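Local coordinates for protein halocarboxylic acid dehalogenase DehI (Pseudomonas putida, PDB 3BJX) that probably hydrolyses the carbon-halogen bond of haloalkanoic acids, as a group I alpha-haloacid dehalogenase, at residues L98-K102 with H293-D299. Numbering follows the deposited sequence.
Sequences LPNLK and HITECLD
Leu101 N donates to Cys297 O at 3.0 Å, the one direct hydrogen bond joining the two segments. The N-H sits above the carbonyl plane, 45° out of it, and meets a carbonyl in the last turn of helix 267-299. A water donates to Asp299 OD1 and lies 2.4 Å from Lys102 NZ, too short to trust in detail; NZ and OD1 themselves stay 4.2 Å apart, too far for a salt bridge. Asp299 is also gripped by Arg119 and Tyr123.

The rest is mostly apolar packing. Cys297 SG, above one face of the His293 ring but displaced toward its rim, meets Pro99 CG at 3.6 Å. Leu98 straddles two neighbours, CD2 meeting His293 CE1 obliquely while CD1 rests against the Glu296 carboxylate, 3.3 Å from OE2, a methyl in van der Waals contact with a polar group; an alanine here would probably leave His293 CE1 and the Glu296 side chain without this apolar neighbour. Leu101, its CG anti to the backbone N (chi1 -172°), sends CD2 to Ile294 CG2, and Leu298 CD1 lies against the start of Lys102, 3.8 Å from its CB.

Asn100 OD1 caps Glu103 N at the start of helix 101-107, and the contact sets that start against the C-terminal end of helix 267-299, with helices 112-143 and 212-223 packed alongside.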
loop_
_atom_site.group_PDB
_atom_site.type_symbol
_atom_site.label_atom_id
_atom_site.label_comp_id
_atom_site.label_asym_id
_atom_site.label_seq_id
_atom_site.Cartn_x
_atom_site.Cartn_y
_atom_site.Cartn_z
ATOM N N LEU A 98 -0.113 -27.122 14.756
ATOM C CA LEU A 98 -1.182 -26.544 13.938
ATOM C C LEU A 98 -2.521 -27.244 14.111
ATOM O O LEU A 98 -2.549 -28.416 14.472
ATOM C CB LEU A 98 -0.760 -26.517 12.464
ATOM C CG LEU A 98 0.445 -25.600 12.166
ATOM C CD1 LEU A 98 0.786 -25.665 10.720
ATOM C CD2 LEU A 98 0.216 -24.142 12.608
ATOM N N PRO A 99 -3.642 -26.523 13.884
ATOM C CA PRO A 99 -4.935 -27.211 13.751
ATOM C C PRO A 99 -4.847 -28.326 12.711
ATOM O O PRO A 99 -4.357 -28.089 11.618
ATOM C CB PRO A 99 -5.886 -26.110 13.209
ATOM C CG PRO A 99 -5.019 -24.887 12.921
ATOM C CD PRO A 99 -3.769 -25.059 13.752
ATOM N N ASN A 100 -5.307 -29.531 13.030
ATOM C CA ASN A 100 -5.429 -30.555 11.991
ATOM C C ASN A 100 -6.675 -30.265 11.148
ATOM O O ASN A 100 -7.782 -30.690 11.486
ATOM C CB ASN A 100 -5.426 -31.971 12.583
ATOM C CG ASN A 100 -5.589 -33.058 11.524
ATOM O OD1 ASN A 100 -6.558 -33.060 10.762
ATOM N ND2 ASN A 100 -4.648 -33.992 11.479
ATOM N N LEU A 101 -6.481 -29.524 10.060
ATOM C CA LEU A 101 -7.580 -29.025 9.209
ATOM C C LEU A 101 -8.404 -30.106 8.480
ATOM O O LEU A 101 -9.601 -29.936 8.268
ATOM C CB LEU A 101 -7.064 -27.987 8.202
ATOM C CG LEU A 101 -8.073 -27.218 7.347
ATOM C CD1 LEU A 101 -9.229 -26.609 8.178
ATOM C CD2 LEU A 101 -7.342 -26.137 6.568
ATOM N N LYS A 102 -7.756 -31.199 8.101
ATOM C CA LYS A 102 -8.434 -32.321 7.473
ATOM C C LYS A 102 -9.479 -32.959 8.399
ATOM O O LYS A 102 -10.638 -33.067 8.024
ATOM C CB LYS A 102 -7.394 -33.333 7.020
ATOM C CG LYS A 102 -7.943 -34.553 6.326
ATOM C CD LYS A 102 -6.813 -35.533 5.994
ATOM C CE LYS A 102 -5.528 -34.786 5.598
ATOM N NZ LYS A 102 -4.893 -35.409 4.410
ATOM N N HIS A 293 -0.413 -21.060 4.591
ATOM C CA HIS A 293 -0.773 -21.434 5.960
ATOM C C HIS A 293 -1.920 -22.411 6.055
ATOM O O HIS A 293 -1.802 -23.413 6.738
ATOM C CB HIS A 293 -1.065 -20.240 6.860
ATOM C CG HIS A 293 -1.078 -20.604 8.314
ATOM N ND1 HIS A 293 0.024 -21.135 8.954
ATOM C CD2 HIS A 293 -2.064 -20.544 9.243
ATOM C CE1 HIS A 293 -0.282 -21.369 10.217
ATOM N NE2 HIS A 293 -1.542 -21.025 10.416
ATOM N N ILE A 294 -3.024 -22.131 5.377
ATOM C CA ILE A 294 -4.152 -23.066 5.326
ATOM C C ILE A 294 -3.712 -24.427 4.765
ATOM O O ILE A 294 -4.022 -25.464 5.326
ATOM C CB ILE A 294 -5.303 -22.471 4.473
ATOM C CG1 ILE A 294 -5.986 -21.317 5.217
ATOM C CG2 ILE A 294 -6.318 -23.535 4.065
ATOM C CD1 ILE A 294 -6.781 -20.348 4.314
ATOM N N THR A 295 -2.980 -24.408 3.656
ATOM C CA THR A 295 -2.426 -25.629 3.060
ATOM C C THR A 295 -1.602 -26.449 4.036
ATOM O O THR A 295 -1.715 -27.677 4.065
ATOM C CB THR A 295 -1.598 -25.312 1.816
ATOM O OG1 THR A 295 -2.354 -24.423 0.981
ATOM C CG2 THR A 295 -1.284 -26.572 1.025
ATOM N N GLU A 296 -0.793 -25.765 4.843
ATOM C CA GLU A 296 0.063 -26.413 5.825
ATOM C C GLU A 296 -0.753 -27.088 6.937
ATOM O O GLU A 296 -0.388 -28.156 7.425
ATOM C CB GLU A 296 1.040 -25.396 6.413
ATOM C CG GLU A 296 2.134 -25.999 7.285
ATOM C CD GLU A 296 2.935 -24.963 8.057
ATOM O OE1 GLU A 296 2.926 -23.749 7.714
ATOM O OE2 GLU A 296 3.580 -25.375 9.036
ATOM N N CYS A 297 -1.846 -26.449 7.344
ATOM C CA CYS A 297 -2.733 -27.002 8.351
ATOM C C CYS A 297 -3.423 -28.223 7.813
ATOM O O CYS A 297 -3.852 -29.069 8.587
ATOM C CB CYS A 297 -3.791 -25.990 8.761
ATOM S SG CYS A 297 -3.204 -24.656 9.817
ATOM N N LEU A 298 -3.522 -28.316 6.484
ATOM C CA LEU A 298 -4.165 -29.450 5.832
ATOM C C LEU A 298 -3.202 -30.611 5.567
ATOM O O LEU A 298 -3.496 -31.744 5.947
ATOM C CB LEU A 298 -4.853 -29.027 4.532
ATOM C CG LEU A 298 -5.797 -30.070 3.907
ATOM C CD1 LEU A 298 -7.032 -30.273 4.772
ATOM C CD2 LEU A 298 -6.193 -29.711 2.463
ATOM N N ASP A 299 -2.070 -30.312 4.926
ATOM C CA ASP A 299 -1.158 -31.329 4.393
ATOM C C ASP A 299 0.248 -31.326 5.009
ATOM O O ASP A 299 1.034 -32.234 4.731
ATOM C CB ASP A 299 -0.973 -31.134 2.885
ATOM C CG ASP A 299 -2.224 -31.398 2.080
ATOM O OD1 ASP A 299 -3.186 -32.054 2.554
ATOM O OD2 ASP A 299 -2.234 -30.935 0.930
HETATM O O HOH W 1 -2.687 -34.510 3.988
#